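PDB 3TX1: UDP-N-acetylenolpyruvoylglucosamine reductase from Listeria monocytogenes, which uses NADPH and bound FAD to reduce UDP-N-acetylenolpyruvoylglucosamine to UDP-N-acetylmuramate, a step of peptidoglycan biosynthesis in cell wall formation. Local coordinates for residues E232-F246 / V273-G285. Residues are numbered along the deposited sequence; the frame is centred on the assembly and turned at random.
Sequences EAKQPLEYPSCGSVF and VSLKHAGFIVNIG. With FAD (flavin-adenine dinucleotide), chain B; SO4 (sulfate ion), chain F.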
ATOM      1  N   GLU A 232     -10.765   2.687  14.990  1.00 32.67           N
ATOM      2  CA  GLU A 232     -10.217   2.015  16.156  1.00 35.45           C
ATOM      3  C   GLU A 232     -11.176   1.029  16.748  1.00 37.84           C
ATOM      4  O   GLU A 232     -10.781  -0.031  17.168  1.00 39.47           O
ATOM      5  CB  GLU A 232      -9.802   2.994  17.220  1.00 36.97           C
ATOM      6  CG  GLU A 232      -8.548   3.754  16.854  1.00 37.39           C
ATOM      7  CD  GLU A 232      -8.160   4.729  17.942  1.00 40.02           C
ATOM      8  OE1 GLU A 232      -9.009   5.003  18.815  1.00 41.79           O
ATOM      9  OE2 GLU A 232      -7.010   5.212  17.928  1.00 40.92           O
ATOM     10  N   ALA A 233     -12.452   1.372  16.742  1.00 39.70           N
ATOM     11  CA  ALA A 233     -13.479   0.506  17.304  1.00 42.26           C
ATOM     12  C   ALA A 233     -13.579  -0.809  16.557  1.00 44.11           C
ATOM     13  O   ALA A 233     -13.961  -1.817  17.139  1.00 48.14           O
ATOM     14  CB  ALA A 233     -14.820   1.213  17.263  1.00 41.55           C
ATOM     15  N   LYS A 234     -13.202  -0.819  15.283  1.00 42.50           N
ATOM     16  CA  LYS A 234     -13.445  -1.985  14.475  1.00 43.76           C
ATOM     17  C   LYS A 234     -12.275  -2.698  13.865  1.00 41.97           C
ATOM     18  O   LYS A 234     -12.446  -3.739  13.260  1.00 42.21           O
ATOM     19  CB  LYS A 234     -14.408  -1.593  13.382  1.00 47.01           C
ATOM     20  CG  LYS A 234     -15.797  -1.289  13.922  1.00 54.73           C
ATOM     21  CD  LYS A 234     -16.721  -0.985  12.760  1.00 62.30           C
ATOM     22  CE  LYS A 234     -18.168  -1.303  13.085  1.00 70.30           C
ATOM     23  NZ  LYS A 234     -18.907  -1.336  11.790  1.00 74.20           N
ATOM     24  N   GLN A 235     -11.082  -2.157  14.034  1.00 40.24           N
ATOM     25  CA  GLN A 235      -9.923  -2.726  13.409  1.00 38.99           C
ATOM     26  C   GLN A 235      -8.806  -3.015  14.367  1.00 41.30           C
ATOM     27  O   GLN A 235      -8.645  -2.286  15.347  1.00 42.88           O
ATOM     28  CB  GLN A 235      -9.447  -1.787  12.353  1.00 35.60           C
ATOM     29  CG  GLN A 235     -10.483  -1.677  11.276  1.00 35.42           C
ATOM     30  CD  GLN A 235     -10.047  -0.846  10.096  1.00 34.14           C
ATOM     31  OE1 GLN A 235      -8.908  -0.332  10.017  1.00 32.22           O
ATOM     32  NE2 GLN A 235     -10.953  -0.738   9.131  1.00 35.37           N
ATOM     33  N   PRO A 236      -8.067  -4.120  14.125  1.00 32.90           N
ATOM     34  CA  PRO A 236      -6.917  -4.415  14.962  1.00 34.22           C
ATOM     35  C   PRO A 236      -5.792  -3.533  14.484  1.00 37.60           C
ATOM     36  O   PRO A 236      -5.134  -3.866  13.496  1.00 42.16           O
ATOM     37  CB  PRO A 236      -6.582  -5.873  14.632  1.00 30.54           C
ATOM     38  CG  PRO A 236      -7.402  -6.264  13.472  1.00 28.89           C
ATOM     39  CD  PRO A 236      -8.274  -5.125  13.060  1.00 30.17           C
ATOM     40  N   LEU A 237      -5.590  -2.378  15.099  1.00 41.01           N
ATOM     41  CA  LEU A 237      -4.498  -1.532  14.631  1.00 40.09           C
ATOM     42  C   LEU A 237      -3.230  -1.851  15.416  1.00 41.95           C
ATOM     43  O   LEU A 237      -2.121  -1.510  14.988  1.00 40.93           O
ATOM     44  CB  LEU A 237      -4.862  -0.061  14.728  1.00 41.89           C
ATOM     45  CG  LEU A 237      -6.127   0.464  14.037  1.00 42.79           C
ATOM     46  CD1 LEU A 237      -6.236   1.982  14.287  1.00 43.51           C
ATOM     47  CD2 LEU A 237      -6.233   0.084  12.541  1.00 38.31           C
ATOM     48  N   GLU A 238      -3.417  -2.531  16.552  1.00 43.58           N
ATOM     49  CA  GLU A 238      -2.326  -2.944  17.421  1.00 45.34           C
ATOM     50  C   GLU A 238      -1.423  -3.993  16.740  1.00 44.24           C
ATOM     51  O   GLU A 238      -0.199  -3.956  16.905  1.00 45.44           O
ATOM     52  CB  GLU A 238      -2.850  -3.431  18.794  1.00 49.87           C
ATOM     53  CG  GLU A 238      -3.899  -4.569  18.794  1.00 52.13           C
ATOM     54  CD  GLU A 238      -5.368  -4.120  18.577  1.00 58.69           C
ATOM     55  OE1 GLU A 238      -6.259  -4.826  19.105  1.00 57.42           O
ATOM     56  OE2 GLU A 238      -5.662  -3.075  17.910  1.00 56.09           O
ATOM     57  N   TYR A 239      -2.007  -4.877  15.928  1.00 39.00           N
ATOM     58  CA  TYR A 239      -1.237  -5.952  15.313  1.00 35.68           C
ATOM     59  C   TYR A 239      -0.774  -5.650  13.932  1.00 33.78           C
ATOM     60  O   TYR A 239      -1.477  -4.979  13.193  1.00 35.55           O
ATOM     61  CB  TYR A 239      -2.078  -7.216  15.188  1.00 36.44           C
ATOM     62  CG  TYR A 239      -2.391  -7.823  16.502  1.00 38.44           C
ATOM     63  CD1 TYR A 239      -3.642  -7.658  17.054  1.00 40.66           C
ATOM     64  CD2 TYR A 239      -1.426  -8.511  17.214  1.00 37.89           C
ATOM     65  CE1 TYR A 239      -3.941  -8.175  18.279  1.00 43.19           C
ATOM     66  CE2 TYR A 239      -1.714  -9.048  18.434  1.00 40.58           C
ATOM     67  CZ  TYR A 239      -2.979  -8.865  18.957  1.00 43.77           C
ATOM     68  OH  TYR A 239      -3.322  -9.357  20.183  1.00 49.87           O
ATOM     69  N   PRO A 240       0.394  -6.184  13.540  1.00 32.10           N
ATOM     70  CA  PRO A 240       0.710  -5.950  12.137  1.00 31.05           C
ATOM     71  C   PRO A 240      -0.316  -6.718  11.313  1.00 28.55           C
ATOM     72  O   PRO A 240      -0.794  -7.747  11.766  1.00 25.87           O
ATOM     73  CB  PRO A 240       2.128  -6.533  11.970  1.00 31.13           C
ATOM     74  CG  PRO A 240       2.391  -7.325  13.208  1.00 32.10           C
ATOM     75  CD  PRO A 240       1.522  -6.761  14.290  1.00 33.01           C
ATOM     76  N   SER A 241      -0.707  -6.186  10.157  1.00 28.71           N
ATOM     77  CA  SER A 241      -1.656  -6.891   9.266  1.00 29.09           C
ATOM     78  C   SER A 241      -1.571  -6.251   7.912  1.00 30.51           C
ATOM     79  O   SER A 241      -0.843  -5.264   7.737  1.00 31.32           O
ATOM     80  CB  SER A 241      -3.121  -6.804   9.746  1.00 27.50           C
ATOM     81  OG  SER A 241      -3.742  -5.551   9.434  1.00 26.70           O
ATOM     82  N   CYS A 242      -2.250  -6.838   6.933  1.00 31.18           N
ATOM     83  CA  CYS A 242      -2.412  -6.132   5.672  1.00 34.05           C
ATOM     84  C   CYS A 242      -3.783  -5.516   5.949  1.00 38.13           C
ATOM     85  O   CYS A 242      -4.183  -5.378   7.134  1.00 40.73           O
ATOM     86  CB  CYS A 242      -2.307  -7.045   4.441  1.00 32.81           C
ATOM     87  SG  CYS A 242      -3.139  -8.653   4.471  1.00 33.10           S
ATOM     88  N   GLY A 243      -4.566  -5.113   4.978  1.00 36.98           N
ATOM     89  CA  GLY A 243      -5.807  -4.546   5.531  1.00 38.01           C
ATOM     90  C   GLY A 243      -6.912  -5.553   5.580  1.00 35.86           C
ATOM     91  O   GLY A 243      -6.768  -6.666   6.076  1.00 35.62           O
ATOM     92  N   SER A 244      -8.023  -5.134   5.020  1.00 37.58           N
ATOM     93  CA  SER A 244      -9.096  -6.022   4.813  1.00 38.89           C
ATOM     94  C   SER A 244      -8.461  -6.912   3.739  1.00 35.15           C
ATOM     95  O   SER A 244      -8.015  -6.425   2.717  1.00 37.91           O
ATOM     96  CB  SER A 244     -10.293  -5.243   4.280  1.00 44.70           C
ATOM     97  OG  SER A 244     -11.522  -5.864   4.622  1.00 59.62           O
ATOM     98  N   VAL A 245      -8.358  -8.202   4.016  1.00 31.27           N
ATOM     99  CA  VAL A 245      -7.768  -9.171   3.105  1.00 30.46           C
ATOM    100  C   VAL A 245      -8.554  -9.405   1.790  1.00 31.14           C
ATOM    101  O   VAL A 245      -7.962  -9.681   0.778  1.00 32.63           O
ATOM    102  CB  VAL A 245      -7.540 -10.532   3.853  1.00 29.72           C
ATOM    103  CG1 VAL A 245      -7.257 -11.666   2.882  1.00 31.43           C
ATOM    104  CG2 VAL A 245      -6.397 -10.447   4.852  1.00 28.52           C
ATOM    105  N   PHE A 246      -9.877  -9.288   1.797  1.00 32.15           N
ATOM    106  CA  PHE A 246     -10.677  -9.625   0.608  1.00 32.74           C
ATOM    107  C   PHE A 246     -11.538  -8.503   0.037  1.00 33.55           C
ATOM    108  O   PHE A 246     -12.005  -7.660   0.763  1.00 35.98           O
ATOM    109  CB  PHE A 246     -11.623 -10.804   0.943  1.00 31.73           C
ATOM    110  CG  PHE A 246     -10.911 -12.081   1.295  1.00 29.95           C
ATOM    111  CD1 PHE A 246     -10.702 -12.434   2.612  1.00 28.82           C
ATOM    112  CD2 PHE A 246     -10.432 -12.927   0.296  1.00 31.23           C
ATOM    113  CE1 PHE A 246     -10.038 -13.605   2.923  1.00 29.03           C
ATOM    114  CE2 PHE A 246      -9.759 -14.102   0.591  1.00 29.09           C
ATOM    115  CZ  PHE A 246      -9.566 -14.446   1.910  1.00 29.45           C
ATOM    116  N   VAL A 273      -7.075 -15.199  11.830  1.00 20.91           N
ATOM    117  CA  VAL A 273      -8.199 -14.447  11.325  1.00 21.37           C
ATOM    118  C   VAL A 273      -8.606 -13.630  12.532  1.00 22.37           C
ATOM    119  O   VAL A 273      -8.996 -14.209  13.556  1.00 25.03           O
ATOM    120  CB  VAL A 273      -9.353 -15.368  10.907  1.00 21.32           C
ATOM    121  CG1 VAL A 273     -10.569 -14.553  10.548  1.00 20.74           C
ATOM    122  CG2 VAL A 273      -8.911 -16.250   9.753  1.00 20.64           C
ATOM    123  N   SER A 274      -8.473 -12.311  12.438  1.00 21.05           N
ATOM    124  CA  SER A 274      -8.637 -11.420  13.594  1.00 21.74           C
ATOM    125  C   SER A 274      -9.856 -11.654  14.458  1.00 23.10           C
ATOM    126  O   SER A 274     -10.964 -11.733  13.960  1.00 23.13           O
ATOM    127  CB  SER A 274      -8.646  -9.963  13.133  1.00 22.37           C
ATOM    128  OG  SER A 274      -9.196  -9.138  14.127  1.00 24.10           O
ATOM    129  N   LEU A 275      -9.673 -11.736  15.767  1.00 24.60           N
ATOM    130  CA  LEU A 275     -10.849 -11.835  16.652  1.00 26.70           C
ATOM    131  C   LEU A 275     -11.576 -10.513  16.725  1.00 28.17           C
ATOM    132  O   LEU A 275     -12.638 -10.435  17.302  1.00 30.06           O
ATOM    133  CB  LEU A 275     -10.489 -12.235  18.081  1.00 27.83           C
ATOM    134  CG  LEU A 275     -10.107 -13.685  18.292  1.00 27.31           C
ATOM    135  CD1 LEU A 275      -9.402 -13.790  19.628  1.00 29.45           C
ATOM    136  CD2 LEU A 275     -11.315 -14.590  18.223  1.00 27.60           C
ATOM    137  N   LYS A 276     -11.008  -9.469  16.155  1.00 28.12           N
ATOM    138  CA  LYS A 276     -11.694  -8.207  16.221  1.00 31.38           C
ATOM    139  C   LYS A 276     -12.433  -7.890  14.906  1.00 31.50           C
ATOM    140  O   LYS A 276     -13.541  -7.362  14.944  1.00 33.79           O
ATOM    141  CB  LYS A 276     -10.740  -7.098  16.649  1.00 32.09           C
ATOM    142  CG  LYS A 276     -11.401  -5.757  16.776  1.00 34.02           C
ATOM    143  CD  LYS A 276     -10.293  -4.766  16.995  1.00 35.70           C
ATOM    144  CE  LYS A 276     -10.822  -3.503  17.650  1.00 39.19           C
ATOM    145  NZ  LYS A 276      -9.660  -2.718  18.136  1.00 40.70           N
ATOM    146  N   HIS A 277     -11.838  -8.242  13.773  1.00 28.68           N
ATOM    147  CA  HIS A 277     -12.459  -8.022  12.461  1.00 29.35           C
ATOM    148  C   HIS A 277     -12.145  -9.240  11.614  1.00 27.79           C
ATOM    149  O   HIS A 277     -11.003  -9.435  11.166  1.00 25.07           O
ATOM    150  CB  HIS A 277     -11.865  -6.776  11.802  1.00 29.94           C
ATOM    151  CG  HIS A 277     -12.612  -6.320  10.586  1.00 30.12           C
ATOM    152  ND1 HIS A 277     -13.202  -5.109  10.511  1.00 31.31           N
ATOM    153  CD2 HIS A 277     -12.912  -6.972   9.402  1.00 29.97           C
ATOM    154  CE1 HIS A 277     -13.814  -4.973   9.322  1.00 31.26           C
ATOM    155  NE2 HIS A 277     -13.657  -6.112   8.646  1.00 30.75           N
ATOM    156  N   ALA A 278     -13.141 -10.080  11.372  1.00 28.53           N
ATOM    157  CA  ALA A 278     -12.844 -11.339  10.705  1.00 27.59           C
ATOM    158  C   ALA A 278     -12.247 -11.207   9.331  1.00 27.61           C
ATOM    159  O   ALA A 278     -11.725 -12.186   8.834  1.00 29.27           O
ATOM    160  CB  ALA A 278     -14.046 -12.246  10.666  1.00 29.92           C
ATOM    161  N   GLY A 279     -12.313 -10.022   8.709  1.00 26.92           N
ATOM    162  CA  GLY A 279     -11.763  -9.836   7.356  1.00 24.55           C
ATOM    163  C   GLY A 279     -10.289  -9.444   7.335  1.00 23.81           C
ATOM    164  O   GLY A 279      -9.730  -9.159   6.268  1.00 23.56           O
ATOM    165  N   PHE A 280      -9.679  -9.432   8.523  1.00 22.95           N
ATOM    166  CA  PHE A 280      -8.277  -9.131   8.733  1.00 22.27           C
ATOM    167  C   PHE A 280      -7.519 -10.347   9.226  1.00 21.95           C
ATOM    168  O   PHE A 280      -7.954 -11.046  10.148  1.00 21.74           O
ATOM    169  CB  PHE A 280      -8.131  -8.137   9.856  1.00 23.39           C
ATOM    170  CG  PHE A 280      -8.239  -6.711   9.448  1.00 25.18           C
ATOM    171  CD1 PHE A 280      -9.444  -6.176   8.996  1.00 27.12           C
ATOM    172  CD2 PHE A 280      -7.177  -5.857   9.647  1.00 25.86           C
ATOM    173  CE1 PHE A 280      -9.561  -4.820   8.658  1.00 28.24           C
ATOM    174  CE2 PHE A 280      -7.307  -4.498   9.348  1.00 28.92           C
ATOM    175  CZ  PHE A 280      -8.497  -3.974   8.847  1.00 27.87           C
ATOM    176  N   ILE A 281      -6.350 -10.577   8.650  1.00 21.41           N
ATOM    177  CA  ILE A 281      -5.503 -11.633   9.161  1.00 21.23           C
ATOM    178  C   ILE A 281      -4.364 -10.942   9.918  1.00 21.86           C
ATOM    179  O   ILE A 281      -3.503 -10.308   9.306  1.00 21.92           O
ATOM    180  CB  ILE A 281      -4.995 -12.516   8.024  1.00 20.32           C
ATOM    181  CG1 ILE A 281      -6.175 -13.290   7.479  1.00 19.85           C
ATOM    182  CG2 ILE A 281      -3.931 -13.479   8.512  1.00 20.24           C
ATOM    183  CD1 ILE A 281      -5.842 -14.123   6.274  1.00 19.97           C
ATOM    184  N   VAL A 282      -4.386 -11.040  11.238  1.00 21.50           N
ATOM    185  CA  VAL A 282      -3.356 -10.407  12.048  1.00 23.09           C
ATOM    186  C   VAL A 282      -2.147 -11.315  12.309  1.00 24.02           C
ATOM    187  O   VAL A 282      -2.239 -12.523  12.248  1.00 24.55           O
ATOM    188  CB  VAL A 282      -3.906  -9.956  13.416  1.00 23.38           C
ATOM    189  CG1 VAL A 282      -5.027  -8.978  13.221  1.00 23.27           C
ATOM    190  CG2 VAL A 282      -4.393 -11.162  14.205  1.00 23.34           C
ATOM    191  N   ASN A 283      -1.047 -10.701  12.712  1.00 25.55           N
ATOM    192  CA  ASN A 283       0.212 -11.361  12.957  1.00 26.09           C
ATOM    193  C   ASN A 283       0.402 -11.394  14.436  1.00 27.44           C
ATOM    194  O   ASN A 283       0.948 -10.456  15.010  1.00 30.98           O
ATOM    195  CB  ASN A 283       1.318 -10.510  12.337  1.00 26.68           C
ATOM    196  CG  ASN A 283       2.684 -11.134  12.430  1.00 28.99           C
ATOM    197  OD1 ASN A 283       2.900 -12.148  13.115  1.00 30.34           O
ATOM    198  ND2 ASN A 283       3.635 -10.534  11.712  1.00 29.56           N
ATOM    199  N   ILE A 284      -0.039 -12.468  15.063  1.00 26.35           N
ATOM    200  CA  ILE A 284       0.106 -12.605  16.498  1.00 26.93           C
ATOM    201  C   ILE A 284       1.532 -12.903  16.951  1.00 29.05           C
ATOM    202  O   ILE A 284       1.735 -13.241  18.115  1.00 31.34           O
ATOM    203  CB  ILE A 284      -0.855 -13.661  17.071  1.00 26.39           C
ATOM    204  CG1 ILE A 284      -0.542 -15.044  16.519  1.00 26.01           C
ATOM    205  CG2 ILE A 284      -2.285 -13.260  16.772  1.00 25.04           C
ATOM    206  CD1 ILE A 284      -1.287 -16.162  17.217  1.00 26.74           C
ATOM    207  N   GLY A 285       2.510 -12.809  16.045  1.00 28.97           N
ATOM    208  CA  GLY A 285       3.928 -12.943  16.410  1.00 30.30           C
ATOM    209  C   GLY A 285       4.689 -13.954  15.591  1.00 31.31           C
ATOM    210  O   GLY A 285       4.449 -15.167  15.674  1.00 31.87           O
TER
HETATM  211  PA  FAD B 299       2.211  -1.441  -0.744  1.00 35.15           P
HETATM  212  O1A FAD B 299       3.673  -1.308  -0.480  1.00 36.34           O
HETATM  213  O2A FAD B 299       1.397  -2.407   0.068  1.00 35.89           O
HETATM  214  O5B FAD B 299       1.991  -1.903  -2.258  1.00 35.57           O
HETATM  215  C5B FAD B 299       0.696  -1.557  -2.739  1.00 34.88           C
HETATM  216  C4B FAD B 299       0.633  -1.545  -4.252  1.00 35.66           C
HETATM  217  O4B FAD B 299       0.983  -0.265  -4.753  1.00 35.07           O
HETATM  218  C3B FAD B 299       1.536  -2.526  -4.966  1.00 36.94           C
HETATM  219  O3B FAD B 299       0.907  -2.799  -6.243  1.00 38.35           O
HETATM  220  C2B FAD B 299       2.779  -1.665  -5.185  1.00 36.84           C
HETATM  221  O2B FAD B 299       3.710  -2.065  -6.209  1.00 38.61           O
HETATM  222  C1B FAD B 299       2.135  -0.369  -5.581  1.00 35.96           C
HETATM  223  N9A FAD B 299       2.986   0.747  -5.208  1.00 34.71           N
HETATM  224  C8A FAD B 299       3.478   1.040  -3.995  1.00 33.78           C
HETATM  225  N7A FAD B 299       4.148   2.225  -4.066  1.00 33.44           N
HETATM  226  C5A FAD B 299       4.079   2.711  -5.325  1.00 33.81           C
HETATM  227  C6A FAD B 299       4.586   3.870  -6.106  1.00 33.65           C
HETATM  228  N6A FAD B 299       5.355   4.856  -5.565  1.00 33.06           N
HETATM  229  N1A FAD B 299       4.249   3.929  -7.412  1.00 34.27           N
HETATM  230  C2A FAD B 299       3.499   3.007  -8.002  1.00 35.35           C
HETATM  231  N3A FAD B 299       3.036   1.919  -7.385  1.00 35.48           N
HETATM  232  C4A FAD B 299       3.292   1.718  -6.073  1.00 34.72           C
HETATM  233  N1  FAD B 299      -6.726   0.802   2.089  1.00 39.46           N
HETATM  234  C2  FAD B 299      -7.792   1.609   1.866  1.00 41.59           C
HETATM  235  O2  FAD B 299      -8.023   2.010   0.714  1.00 42.77           O
HETATM  236  N3  FAD B 299      -8.618   2.048   2.827  1.00 43.24           N
HETATM  237  C4  FAD B 299      -8.497   1.706   4.102  1.00 42.82           C
HETATM  238  O4  FAD B 299      -9.311   2.105   4.967  1.00 44.40           O
HETATM  239  C4X FAD B 299      -7.362   0.829   4.423  1.00 40.76           C
HETATM  240  N5  FAD B 299      -7.162   0.443   5.679  1.00 41.00           N
HETATM  241  C5X FAD B 299      -6.144  -0.359   6.025  1.00 39.57           C
HETATM  242  C6  FAD B 299      -5.994  -0.699   7.361  1.00 40.32           C
HETATM  243  C7  FAD B 299      -4.951  -1.492   7.762  1.00 39.50           C
HETATM  244  C7M FAD B 299      -4.811  -1.866   9.214  1.00 40.09           C
HETATM  245  C8  FAD B 299      -4.002  -1.950   6.723  1.00 38.41           C
HETATM  246  C8M FAD B 299      -2.851  -2.822   7.073  1.00 39.31           C
HETATM  247  C9  FAD B 299      -4.150  -1.610   5.405  1.00 37.72           C
HETATM  248  C9A FAD B 299      -5.205  -0.824   5.009  1.00 38.08           C
HETATM  249  N10 FAD B 299      -5.374  -0.438   3.657  1.00 38.04           N
HETATM  250  C10 FAD B 299      -6.463   0.393   3.338  1.00 39.12           C
HETATM  251  C1' FAD B 299      -4.448  -0.929   2.619  1.00 36.58           C
HETATM  252  C2' FAD B 299      -3.284   0.012   2.414  1.00 36.32           C
HETATM  253  O2' FAD B 299      -3.159   0.893   3.527  1.00 37.34           O
HETATM  254  C3' FAD B 299      -3.481   0.871   1.179  1.00 36.20           C
HETATM  255  O3' FAD B 299      -3.720  -0.022   0.099  1.00 36.35           O
HETATM  256  C4' FAD B 299      -2.226   1.698   0.918  1.00 35.36           C
HETATM  257  O4' FAD B 299      -2.518   2.857   0.124  1.00 35.94           O
HETATM  258  C5' FAD B 299      -1.096   0.880   0.319  1.00 34.17           C
HETATM  259  O5' FAD B 299       0.102   1.557   0.617  1.00 33.76           O
HETATM  260  P   FAD B 299       1.539   0.904   0.537  1.00 33.49           P
HETATM  261  O1P FAD B 299       2.467   2.054   0.383  1.00 33.78           O
HETATM  262  O2P FAD B 299       1.611   0.031   1.743  1.00 34.47           O
HETATM  263  O3P FAD B 299       1.508  -0.012  -0.732  1.00 33.90           O
HETATM  264  S   SO4 F 303     -16.082  -6.093   5.483  1.00 71.35           S
HETATM  265  O1  SO4 F 303     -15.809  -4.645   5.643  1.00 69.87           O
HETATM  266  O2  SO4 F 303     -16.917  -6.571   6.615  1.00 72.19           O
HETATM  267  O3  SO4 F 303     -16.777  -6.358   4.197  1.00 72.34           O
HETATM  268  O4  SO4 F 303     -14.795  -6.831   5.470  1.00 68.04           O
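The ring of Phe280 is sandwiched by the chain of 232-246. Pro236 lays CD over one face in a CH-pi contact, 3.9 Å from the centroid of the Phe280 ring. On the opposite face sits the carbonyl oxygen of Gly243, above the ring centre, with Ser244 N nearer the rim. The edge meets the flavin: Phe280 CE2 lies 3.6 Å from the dimethylbenzene methyl C7M of FAD. Gln235 brings its amide obliquely to CZ, planes 48° apart, while its OE1 is hydrogen-bonded to Arg231. Beside this, Pro236 CG rests on Val282 CG1, and Tyr239 packs its CB against Val282.

Polar bonds fix both flanks. Lys276 is fully extended, with CG trans to its backbone N (chi1 -178°); its NZ bonds Glu232 O at 3.1 Å, almost in line with the carbonyl, and Gln235 O at 3.0 Å from above the carbonyl plane. His277 ND1 donates to Lys234 O (3.2 Å), which lies in the plane of the imidazole, and NE2 weakly to a sulfate. Farther along, Val245 N donates to Gly279 O (2.8 Å), and Asn283 N to Pro240 O (3.1 Å).

Behind them, Ser274 OG accepts from Lys276 N (an ST turn) and from His277 N (an ST motif). The backbone bonds bracketing Gly243 and the predicted proton donor Ser244 tie this C-terminal-domain loop to 273-285, which would keep Gly243 and Phe280 beside the flavin, consistent with a fixed active-site wall.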